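PDB 5UU6: NADPH-flavin oxidoreductase from Vibrio parahaemolyticus serotype O3:K6, which binds flavin mononucleotide and probably uses NADPH to reduce flavins or nitro compounds. Local coordinates for residues K27-T32 / M125-V130; V52-I57 / S61-F66; Q140-L145 / T152-G157. One frame throughout, in Å; residues are numbered along the deposited sequence.

Contact 1 (K27-T32 / M125-V130); sequences KEQLET and MGLGGV. With FMN (flavin mononucleotide), chain E.
Gln29 and Met125, modelled as selenomethionine, carry this contact. Their side chains slide past each other in opposite directions. The terminal methyl CE of Met125 lies 3.8 Å from CG of Gln29, and SE lies 3.9 Å from CB of Gln29. The aliphatic part of the glutamine is therefore what the selenoether covers. A bend at the last torsion of Met125 (chi3 132°) turns CE toward helix 27-38, where it also meets CG2 of Thr32 at 4.1 Å. Leu127 adds a looser touch, with CD1 at 4.3 Å from OE1 of Gln29.

The polar link between the segments is a water. It accepts from NE2 of Gln29 at 3.0 Å and donates to the carbonyl O of Met125 at 3.1 Å. The Gln29 chain runs extended beyond CG (chi2 175°), which carries its amide out to this water while CB and CG stay against the selenium.

Behind this first shell, OG1 of Thr32 donates to O of Glu28, 3.1 Å away. That oxygen also accepts a bond from the backbone N of Thr32, which comes from the opposite face of its plane. On the other side, Gly126 has a positive phi and closes helix 101-124 with a Schellman motif. The chain then turns into strand 128-132. Val130, farther along, puts CG2 3.5 Å from N1 of FMN, so the strand leads from this partly buried packing to the flavin pocket.

Leu127 also packs on Ile25 and His162. Thr32 rests on Ile8 of the second subunit, and Met125 on Asn5 of that subunit. The contact thus joins the start of helix 27-38 to the turn between helix 101-124 and strand 128-132, beside the dimer partner.

Contact 2 (V52-I57 / S61-F66); sequences VRVTDI and SQLAKF
Val54 and Leu63 point at each other tip to tip. A single methyl, CD1 of Leu63, does the touching. It sits against both branches of the valine, 3.8 Å from CG1 of Val54 and 3.8 Å from CG2 of Val54. The fork of the valine thus opens toward the leucine. Leu63 has CG anti to its own carbonyl carbon (chi1 -74°), and chi2 near 164° extends the branch that ends in CD1 across to Val54. Both residues are buried.

The second link is backbone. N of Ser61 donates to O of Ile57 at 2.9 Å, with an angle of 157° at the hydrogen. This is an ordinary bond of the first helical turn. CB of Ser61 rests 3.6 Å from the same O of Ile57, while the Ile57 side chain starts out away from the later helix residues. Asp56 is the N-cap, its OD2 accepting from the backbone N of Lys59, and the carbonyl of Val54 receives NE of Arg60.

Together these make a strand-to-helix turn joining strand 49-53 to helix 57-66, with Leu63 turned back to Val54. Leu63 also packs on Phe79 of strand 78-85, on Val73 of helix 72-75 and on Val142 of helix 139-145. Val52 and Arg53 pair in parallel with a strand of the second subunit, so the sheet continues across the dimer interface.

Contact 3 (Q140-L145 / T152-G157); sequences QQVDEL and TAILFG
Thr152 opens the strand opposite Asp143, its carbonyl O 4.0 Å from OD2 of Asp143, while its OG1 turns elsewhere and is bonded to O of Pro149. Two acceptors thus lie close together. NZ of Lys238 serves both, in a salt bridge with OD2 of Asp143 and a hydrogen bond to O of Thr152, and the hydroxyl of Tyr234 is bonded to OD2 of Asp143 and to the backbone N of Ile154.

At Ala153 the backbone passes the same carboxylate, with CA 4.2 Å from OD2 of Asp143. Asp143 has CG anti to its own backbone N (chi1 -168°), which swings the carboxylate toward the strand. Its lysine and tyrosine partners probably help keep this buried acid ionised.

Ile154 supplies the apolar half. Its side chain crosses that of Val142 at about a right angle. CG2 of Ile154 lies 3.9 Å from CG1 of Val142, and CD1 of Ile154 lies 4.0 Å from that same methyl. One valine branch thus meets two ends of the isoleucine.

Beyond this point the strand leaves the helix. Leu155 and Phe156 form a classic beta bulge opposite Phe82.

This is helix-on-sheet packing. It lays helix 139-145 on strand 152-161, with the side chain of Ile154 about 7 Å from Gly133 of the FMN site. The helix segment crosses the strand segment at 118°, their axes 8.4 Å apart. Helix 57-66 also packs on Val142, and strand 78-85 flanks Ile154 through Val81 and Cys83.

Overall arrangement
All three contacts pack helices or turns against one sheet, four-stranded and antiparallel within the chain. Contacts 2 and 3 are close neighbours, with centres about 11 Å apart. They share a core in which CG of Leu63 meets CD2 of Leu145 at 3.6 Å and CB of Phe66 meets CG2 of Val142 at 3.6 Å. Contact 1 lies farther off, its centre about 18 Å from that of contact 2, yet CD2 of Leu30 reaches NE of Arg53 at 3.4 Å. The flavin touches segment 125-130 of contact 1, at Val130. The side chains of Leu63 and Ile154 stay about 11 and 10 Å from a bound FMN. Each contact also meets the second subunit.

Contact 1 (K27-T32 / M125-V130)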
loop_
_atom_site.group_PDB
_atom_site.type_symbol
_atom_site.label_atom_id
_atom_site.label_comp_id
_atom_site.label_asym_id
_atom_site.label_seq_id
_atom_site.Cartn_x
_atom_site.Cartn_y
_atom_site.Cartn_z
ATOM N N LYS A 27 23.780 -10.444 3.594
ATOM C CA LYS A 27 23.468 -9.417 4.589
ATOM C C LYS A 27 23.351 -8.039 3.947
ATOM O O LYS A 27 22.476 -7.247 4.309
ATOM C CB LYS A 27 24.530 -9.405 5.689
ATOM N N GLU A 28 24.215 -7.745 2.972
ATOM C CA GLU A 28 24.191 -6.452 2.305
ATOM C C GLU A 28 22.900 -6.263 1.530
ATOM O O GLU A 28 22.333 -5.166 1.524
ATOM C CB GLU A 28 25.393 -6.320 1.369
ATOM C CG GLU A 28 26.727 -6.890 1.917
ATOM C CD GLU A 28 26.838 -8.429 1.839
ATOM O OE1 GLU A 28 26.969 -8.975 0.714
ATOM O OE2 GLU A 28 26.788 -9.092 2.904
ATOM N N GLN A 29 22.429 -7.321 0.856
ATOM C CA GLN A 29 21.202 -7.209 0.072
ATOM C C GLN A 29 19.997 -7.009 0.970
ATOM O O GLN A 29 19.096 -6.239 0.633
ATOM C CB GLN A 29 20.995 -8.445 -0.810
ATOM C CG GLN A 29 21.987 -8.567 -1.959
ATOM C CD GLN A 29 21.808 -9.872 -2.727
ATOM O OE1 GLN A 29 21.401 -10.890 -2.163
ATOM N NE2 GLN A 29 22.129 -9.843 -4.023
ATOM N N LEU A 30 19.958 -7.705 2.107
ATOM C CA LEU A 30 18.829 -7.538 3.020
ATOM C C LEU A 30 18.810 -6.136 3.614
ATOM O O LEU A 30 17.737 -5.512 3.718
ATOM C CB LEU A 30 18.891 -8.586 4.128
ATOM C CG LEU A 30 17.754 -8.533 5.163
ATOM C CD1 LEU A 30 16.406 -8.765 4.493
ATOM C CD2 LEU A 30 17.998 -9.516 6.313
ATOM N N GLU A 31 19.987 -5.627 4.005
ATOM C CA GLU A 31 20.119 -4.240 4.461
ATOM C C GLU A 31 19.561 -3.248 3.438
ATOM O O GLU A 31 18.874 -2.289 3.803
ATOM C CB GLU A 31 21.593 -3.910 4.737
ATOM C CG GLU A 31 21.991 -3.996 6.205
ATOM C CD GLU A 31 23.486 -4.258 6.404
ATOM O OE1 GLU A 31 24.307 -3.672 5.649
ATOM O OE2 GLU A 31 23.836 -5.051 7.315
ATOM N N THR A 32 19.897 -3.445 2.157
ATOM C CA THR A 32 19.397 -2.578 1.094
ATOM C C THR A 32 17.896 -2.732 0.895
ATOM O O THR A 32 17.195 -1.735 0.693
ATOM C CB THR A 32 20.132 -2.888 -0.203
ATOM O OG1 THR A 32 21.518 -2.621 0.004
ATOM C CG2 THR A 32 19.635 -2.013 -1.366
HETATM N N MSE A 125 17.379 -6.912 -7.872
HETATM C CA MSE A 125 18.617 -7.660 -7.621
HETATM C C MSE A 125 18.564 -9.087 -8.153
HETATM O O MSE A 125 19.502 -9.865 -7.950
HETATM C CB MSE A 125 18.924 -7.708 -6.119
HETATM C CG MSE A 125 19.225 -6.328 -5.529
HETATM SE SE MSE A 125 19.228 -6.247 -3.560
HETATM C CE MSE A 125 20.896 -5.307 -3.505
ATOM N N GLY A 126 17.492 -9.436 -8.853
ATOM C CA GLY A 126 17.324 -10.810 -9.267
ATOM C C GLY A 126 16.719 -11.730 -8.215
ATOM O O GLY A 126 16.633 -12.941 -8.457
ATOM N N LEU A 127 16.294 -11.204 -7.060
ATOM C CA LEU A 127 15.534 -12.011 -6.140
ATOM C C LEU A 127 14.082 -12.042 -6.583
ATOM O O LEU A 127 13.665 -11.336 -7.510
ATOM C CB LEU A 127 15.652 -11.480 -4.706
ATOM C CG LEU A 127 17.102 -11.333 -4.228
ATOM C CD1 LEU A 127 17.180 -10.484 -2.966
ATOM C CD2 LEU A 127 17.833 -12.687 -4.065
ATOM N N GLY A 128 13.297 -12.869 -5.910
ATOM C CA GLY A 128 11.867 -12.875 -6.126
ATOM C C GLY A 128 11.144 -13.007 -4.802
ATOM O O GLY A 128 11.750 -13.304 -3.771
ATOM N N GLY A 129 9.837 -12.804 -4.845
ATOM C CA GLY A 129 9.072 -13.040 -3.641
ATOM C C GLY A 129 7.589 -13.009 -3.903
ATOM O O GLY A 129 7.136 -12.921 -5.052
ATOM N N VAL A 130 6.839 -13.073 -2.803
ATOM C CA VAL A 130 5.383 -13.095 -2.848
ATOM C C VAL A 130 4.865 -12.519 -1.532
ATOM O O VAL A 130 5.443 -12.756 -0.468
ATOM C CB VAL A 130 4.858 -14.527 -3.163
ATOM C CG1 VAL A 130 5.312 -15.611 -2.122
ATOM C CG2 VAL A 130 3.346 -14.549 -3.314
HETATM N N1 FMN E . -0.036 -15.296 -2.803
HETATM C C2 FMN E . -0.044 -16.517 -2.147
HETATM O O2 FMN E . 0.301 -17.527 -2.769
HETATM N N3 FMN E . -0.424 -16.606 -0.814
HETATM C C4 FMN E . -0.798 -15.467 -0.112
HETATM O O4 FMN E . -1.135 -15.546 1.086
HETATM C C4A FMN E . -0.815 -14.226 -0.784
HETATM N N5 FMN E . -1.191 -13.056 -0.143
HETATM C C5A FMN E . -1.153 -11.831 -0.771
HETATM C C6 FMN E . -1.495 -10.671 -0.081
HETATM C C7 FMN E . -1.445 -9.442 -0.752
HETATM C C7M FMN E . -1.814 -8.157 -0.043
HETATM C C8 FMN E . -1.074 -9.369 -2.079
HETATM C C8M FMN E . -1.056 -8.024 -2.785
HETATM C C9 FMN E . -0.729 -10.532 -2.788
HETATM C C9A FMN E . -0.776 -11.764 -2.123
HETATM N N10 FMN E . -0.410 -12.936 -2.781
HETATM C C10 FMN E . -0.415 -14.152 -2.117
HETATM C "C1'" FMN E . 0.037 -12.933 -4.208
HETATM C "C2'" FMN E . -1.176 -12.916 -5.144
HETATM O "O2'" FMN E . -1.758 -14.204 -5.174
HETATM C "C3'" FMN E . -0.678 -12.456 -6.510
HETATM O "O3'" FMN E . -0.268 -11.096 -6.471
HETATM C "C4'" FMN E . -1.587 -12.720 -7.702
HETATM O "O4'" FMN E . -2.423 -13.822 -7.518
HETATM C "C5'" FMN E . -0.613 -13.370 -8.613
HETATM O "O5'" FMN E . -0.216 -12.481 -9.579
HETATM P P FMN E . 1.340 -12.110 -9.730
HETATM O O1P FMN E . 2.213 -13.283 -10.154
HETATM O O2P FMN E . 1.325 -11.151 -10.889
HETATM O O3P FMN E . 1.879 -11.461 -8.462
HETATM O O HOH W 1 21.229 -11.758 -6.124
#

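Contact 2 (V52-I57 / S61-F66)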
loop_
_atom_site.group_PDB
_atom_site.type_symbol
_atom_site.label_atom_id
_atom_site.label_comp_id
_atom_site.label_asym_id
_atom_site.label_seq_id
_atom_site.Cartn_x
_atom_site.Cartn_y
_atom_site.Cartn_z
ATOM N N VAL A 52 8.464 -7.291 11.365
ATOM C CA VAL A 52 9.130 -8.332 12.140
ATOM C C VAL A 52 9.808 -9.285 11.164
ATOM O O VAL A 52 9.156 -9.932 10.335
ATOM C CB VAL A 52 8.176 -9.075 13.088
ATOM C CG1 VAL A 52 8.975 -10.064 13.978
ATOM C CG2 VAL A 52 7.441 -8.106 13.964
ATOM N N ARG A 53 11.122 -9.366 11.262
ATOM C CA ARG A 53 11.904 -10.293 10.465
ATOM C C ARG A 53 11.992 -11.608 11.247
ATOM O O ARG A 53 12.386 -11.603 12.417
ATOM C CB ARG A 53 13.292 -9.707 10.219
ATOM C CG ARG A 53 14.157 -10.536 9.334
ATOM C CD ARG A 53 15.577 -10.094 9.452
ATOM N NE ARG A 53 16.405 -11.125 8.881
ATOM C CZ ARG A 53 17.661 -11.373 9.200
ATOM N NH1 ARG A 53 18.287 -10.631 10.123
ATOM N NH2 ARG A 53 18.290 -12.355 8.554
ATOM N N VAL A 54 11.595 -12.721 10.625
ATOM C CA VAL A 54 11.470 -13.987 11.343
ATOM C C VAL A 54 12.558 -14.921 10.845
ATOM O O VAL A 54 12.499 -15.418 9.715
ATOM C CB VAL A 54 10.080 -14.616 11.183
ATOM C CG1 VAL A 54 10.002 -15.938 11.985
ATOM C CG2 VAL A 54 8.970 -13.625 11.645
ATOM N N THR A 55 13.555 -15.142 11.694
ATOM C CA THR A 55 14.669 -16.026 11.416
ATOM C C THR A 55 14.608 -17.329 12.196
ATOM O O THR A 55 15.226 -18.314 11.774
ATOM C CB THR A 55 15.997 -15.329 11.740
ATOM O OG1 THR A 55 15.982 -14.931 13.118
ATOM C CG2 THR A 55 16.195 -14.101 10.846
ATOM N N ASP A 56 13.890 -17.356 13.314
ATOM C CA ASP A 56 13.759 -18.582 14.084
ATOM C C ASP A 56 12.946 -19.612 13.300
ATOM O O ASP A 56 11.796 -19.355 12.910
ATOM C CB ASP A 56 13.107 -18.300 15.426
ATOM C CG ASP A 56 12.835 -19.585 16.210
ATOM O OD1 ASP A 56 13.792 -20.196 16.738
ATOM O OD2 ASP A 56 11.666 -19.997 16.275
ATOM N N ILE A 57 13.527 -20.801 13.112
ATOM C CA ILE A 57 12.919 -21.778 12.212
ATOM C C ILE A 57 11.635 -22.384 12.801
ATOM O O ILE A 57 10.721 -22.748 12.051
ATOM C CB ILE A 57 13.951 -22.857 11.825
ATOM C CG1 ILE A 57 14.444 -23.617 13.040
ATOM C CG2 ILE A 57 15.186 -22.228 11.147
ATOM C CD1 ILE A 57 15.633 -24.532 12.702
ATOM N N SER A 61 8.074 -22.299 10.936
ATOM C CA SER A 61 7.172 -23.437 10.783
ATOM C C SER A 61 5.755 -23.082 11.213
ATOM O O SER A 61 4.782 -23.385 10.514
ATOM C CB SER A 61 7.672 -24.619 11.615
ATOM O OG SER A 61 7.044 -25.771 11.150
ATOM N N GLN A 62 5.625 -22.477 12.393
ATOM C CA GLN A 62 4.313 -22.079 12.893
ATOM C C GLN A 62 3.640 -21.114 11.932
ATOM O O GLN A 62 2.456 -21.270 11.603
ATOM C CB GLN A 62 4.460 -21.448 14.274
ATOM C CG GLN A 62 4.650 -22.477 15.375
ATOM C CD GLN A 62 3.390 -23.304 15.590
ATOM O OE1 GLN A 62 2.427 -22.840 16.211
ATOM N NE2 GLN A 62 3.384 -24.531 15.059
ATOM N N LEU A 63 4.395 -20.125 11.446
ATOM C CA LEU A 63 3.814 -19.125 10.551
ATOM C C LEU A 63 3.369 -19.777 9.259
ATOM O O LEU A 63 2.331 -19.415 8.685
ATOM C CB LEU A 63 4.824 -18.008 10.281
ATOM C CG LEU A 63 5.020 -17.055 11.476
ATOM C CD1 LEU A 63 6.261 -16.220 11.331
ATOM C CD2 LEU A 63 3.792 -16.143 11.679
ATOM N N ALA A 64 4.150 -20.749 8.787
ATOM C CA ALA A 64 3.748 -21.484 7.604
ATOM C C ALA A 64 2.375 -22.103 7.812
ATOM O O ALA A 64 1.497 -22.006 6.945
ATOM C CB ALA A 64 4.799 -22.560 7.284
ATOM N N LYS A 65 2.183 -22.759 8.964
ATOM C CA LYS A 65 0.893 -23.362 9.280
ATOM C C LYS A 65 -0.215 -22.313 9.318
ATOM O O LYS A 65 -1.258 -22.482 8.674
ATOM C CB LYS A 65 0.977 -24.117 10.615
ATOM C CG LYS A 65 -0.361 -24.586 11.140
ATOM C CD LYS A 65 -0.212 -25.645 12.258
ATOM N N PHE A 66 0.003 -21.219 10.067
ATOM C CA PHE A 66 -1.017 -20.188 10.258
ATOM C C PHE A 66 -1.405 -19.480 8.955
ATOM O O PHE A 66 -2.528 -18.959 8.838
ATOM C CB PHE A 66 -0.527 -19.150 11.271
ATOM C CG PHE A 66 -0.453 -19.649 12.672
ATOM C CD1 PHE A 66 -1.361 -20.596 13.133
ATOM C CD2 PHE A 66 0.491 -19.149 13.550
ATOM C CE1 PHE A 66 -1.309 -21.063 14.435
ATOM C CE2 PHE A 66 0.532 -19.612 14.866
ATOM C CZ PHE A 66 -0.371 -20.571 15.299
#

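Contact 3 (Q140-L145 / T152-G157)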
loop_
_atom_site.group_PDB
_atom_site.type_symbol
_atom_site.label_atom_id
_atom_site.label_comp_id
_atom_site.label_asym_id
_atom_site.label_seq_id
_atom_site.Cartn_x
_atom_site.Cartn_y
_atom_site.Cartn_z
ATOM N N GLN A 140 -4.983 -13.524 15.086
ATOM C CA GLN A 140 -4.741 -13.478 16.528
ATOM C C GLN A 140 -3.578 -14.390 16.953
ATOM O O GLN A 140 -2.744 -13.994 17.776
ATOM C CB GLN A 140 -6.004 -13.873 17.286
ATOM C CG GLN A 140 -5.818 -13.814 18.786
ATOM C CD GLN A 140 -5.485 -12.400 19.267
ATOM O OE1 GLN A 140 -5.923 -11.408 18.682
ATOM N NE2 GLN A 140 -4.708 -12.312 20.333
ATOM N N GLN A 141 -3.521 -15.619 16.422
ATOM C CA GLN A 141 -2.444 -16.534 16.799
ATOM C C GLN A 141 -1.089 -16.056 16.275
ATOM O O GLN A 141 -0.063 -16.258 16.938
ATOM C CB GLN A 141 -2.745 -17.949 16.285
ATOM C CG GLN A 141 -3.829 -18.702 17.069
ATOM C CD GLN A 141 -4.150 -20.074 16.477
ATOM O OE1 GLN A 141 -3.720 -21.111 17.000
ATOM N NE2 GLN A 141 -4.911 -20.084 15.382
ATOM N N VAL A 142 -1.070 -15.438 15.090
ATOM C CA VAL A 142 0.165 -14.870 14.544
ATOM C C VAL A 142 0.639 -13.712 15.419
ATOM O O VAL A 142 1.825 -13.597 15.763
ATOM C CB VAL A 142 -0.076 -14.409 13.088
ATOM C CG1 VAL A 142 1.138 -13.613 12.535
ATOM C CG2 VAL A 142 -0.338 -15.650 12.228
ATOM N N ASP A 143 -0.299 -12.830 15.769
ATOM C CA ASP A 143 -0.072 -11.726 16.689
ATOM C C ASP A 143 0.560 -12.203 17.995
ATOM O O ASP A 143 1.563 -11.642 18.459
ATOM C CB ASP A 143 -1.438 -11.039 16.915
ATOM C CG ASP A 143 -1.329 -9.694 17.611
ATOM O OD1 ASP A 143 -1.045 -9.707 18.815
ATOM O OD2 ASP A 143 -1.527 -8.626 16.949
ATOM N N GLU A 144 -0.017 -13.239 18.619
ATOM C CA GLU A 144 0.545 -13.718 19.877
ATOM C C GLU A 144 1.931 -14.314 19.650
ATOM O O GLU A 144 2.826 -14.158 20.484
ATOM C CB GLU A 144 -0.401 -14.746 20.528
ATOM C CG GLU A 144 -1.792 -14.152 20.845
ATOM C CD GLU A 144 -2.882 -15.185 21.152
ATOM O OE1 GLU A 144 -4.047 -14.767 21.379
ATOM O OE2 GLU A 144 -2.577 -16.408 21.177
ATOM N N LEU A 145 2.128 -14.998 18.523
ATOM C CA LEU A 145 3.416 -15.627 18.265
ATOM C C LEU A 145 4.532 -14.588 18.126
ATOM O O LEU A 145 5.665 -14.837 18.540
ATOM C CB LEU A 145 3.305 -16.496 16.999
ATOM C CG LEU A 145 4.588 -17.183 16.518
ATOM C CD1 LEU A 145 5.004 -18.411 17.419
ATOM C CD2 LEU A 145 4.557 -17.547 15.058
ATOM N N THR A 152 -0.802 -2.309 17.737
ATOM C CA THR A 152 -0.149 -2.872 16.557
ATOM C C THR A 152 -1.001 -4.036 16.058
ATOM O O THR A 152 -1.775 -4.622 16.822
ATOM C CB THR A 152 1.281 -3.364 16.853
ATOM O OG1 THR A 152 1.220 -4.498 17.732
ATOM C CG2 THR A 152 2.064 -2.312 17.550
ATOM N N ALA A 153 -0.849 -4.379 14.777
ATOM C CA ALA A 153 -1.625 -5.464 14.172
ATOM C C ALA A 153 -0.907 -5.972 12.929
ATOM O O ALA A 153 -0.417 -5.171 12.146
ATOM C CB ALA A 153 -3.035 -5.008 13.781
ATOM N N ILE A 154 -0.858 -7.301 12.733
ATOM C CA ILE A 154 -0.263 -7.805 11.488
ATOM C C ILE A 154 -1.208 -7.492 10.341
ATOM O O ILE A 154 -2.423 -7.390 10.517
ATOM C CB ILE A 154 0.035 -9.316 11.512
ATOM C CG1 ILE A 154 -1.281 -10.072 11.643
ATOM C CG2 ILE A 154 1.028 -9.675 12.639
ATOM C CD1 ILE A 154 -1.474 -11.187 10.618
ATOM N N LEU A 155 -0.639 -7.282 9.165
ATOM C CA LEU A 155 -1.385 -7.098 7.924
ATOM C C LEU A 155 -1.047 -8.166 6.903
ATOM O O LEU A 155 -1.961 -8.779 6.347
ATOM C CB LEU A 155 -1.073 -5.726 7.318
ATOM C CG LEU A 155 -1.651 -4.553 8.069
ATOM C CD1 LEU A 155 -1.375 -3.304 7.225
ATOM C CD2 LEU A 155 -3.165 -4.766 8.332
ATOM N N PHE A 156 0.244 -8.397 6.617
ATOM C CA PHE A 156 0.611 -9.454 5.669
ATOM C C PHE A 156 2.093 -9.752 5.829
ATOM O O PHE A 156 2.865 -8.964 6.397
ATOM C CB PHE A 156 0.320 -9.046 4.210
ATOM C CG PHE A 156 0.980 -7.752 3.829
ATOM C CD1 PHE A 156 2.294 -7.740 3.366
ATOM C CD2 PHE A 156 0.324 -6.533 4.025
ATOM C CE1 PHE A 156 2.944 -6.520 3.066
ATOM C CE2 PHE A 156 0.972 -5.302 3.722
ATOM C CZ PHE A 156 2.285 -5.310 3.243
ATOM N N GLY A 157 2.496 -10.889 5.291
ATOM C CA GLY A 157 3.889 -11.253 5.256
ATOM C C GLY A 157 4.436 -11.128 3.848
ATOM O O GLY A 157 3.760 -10.749 2.900
#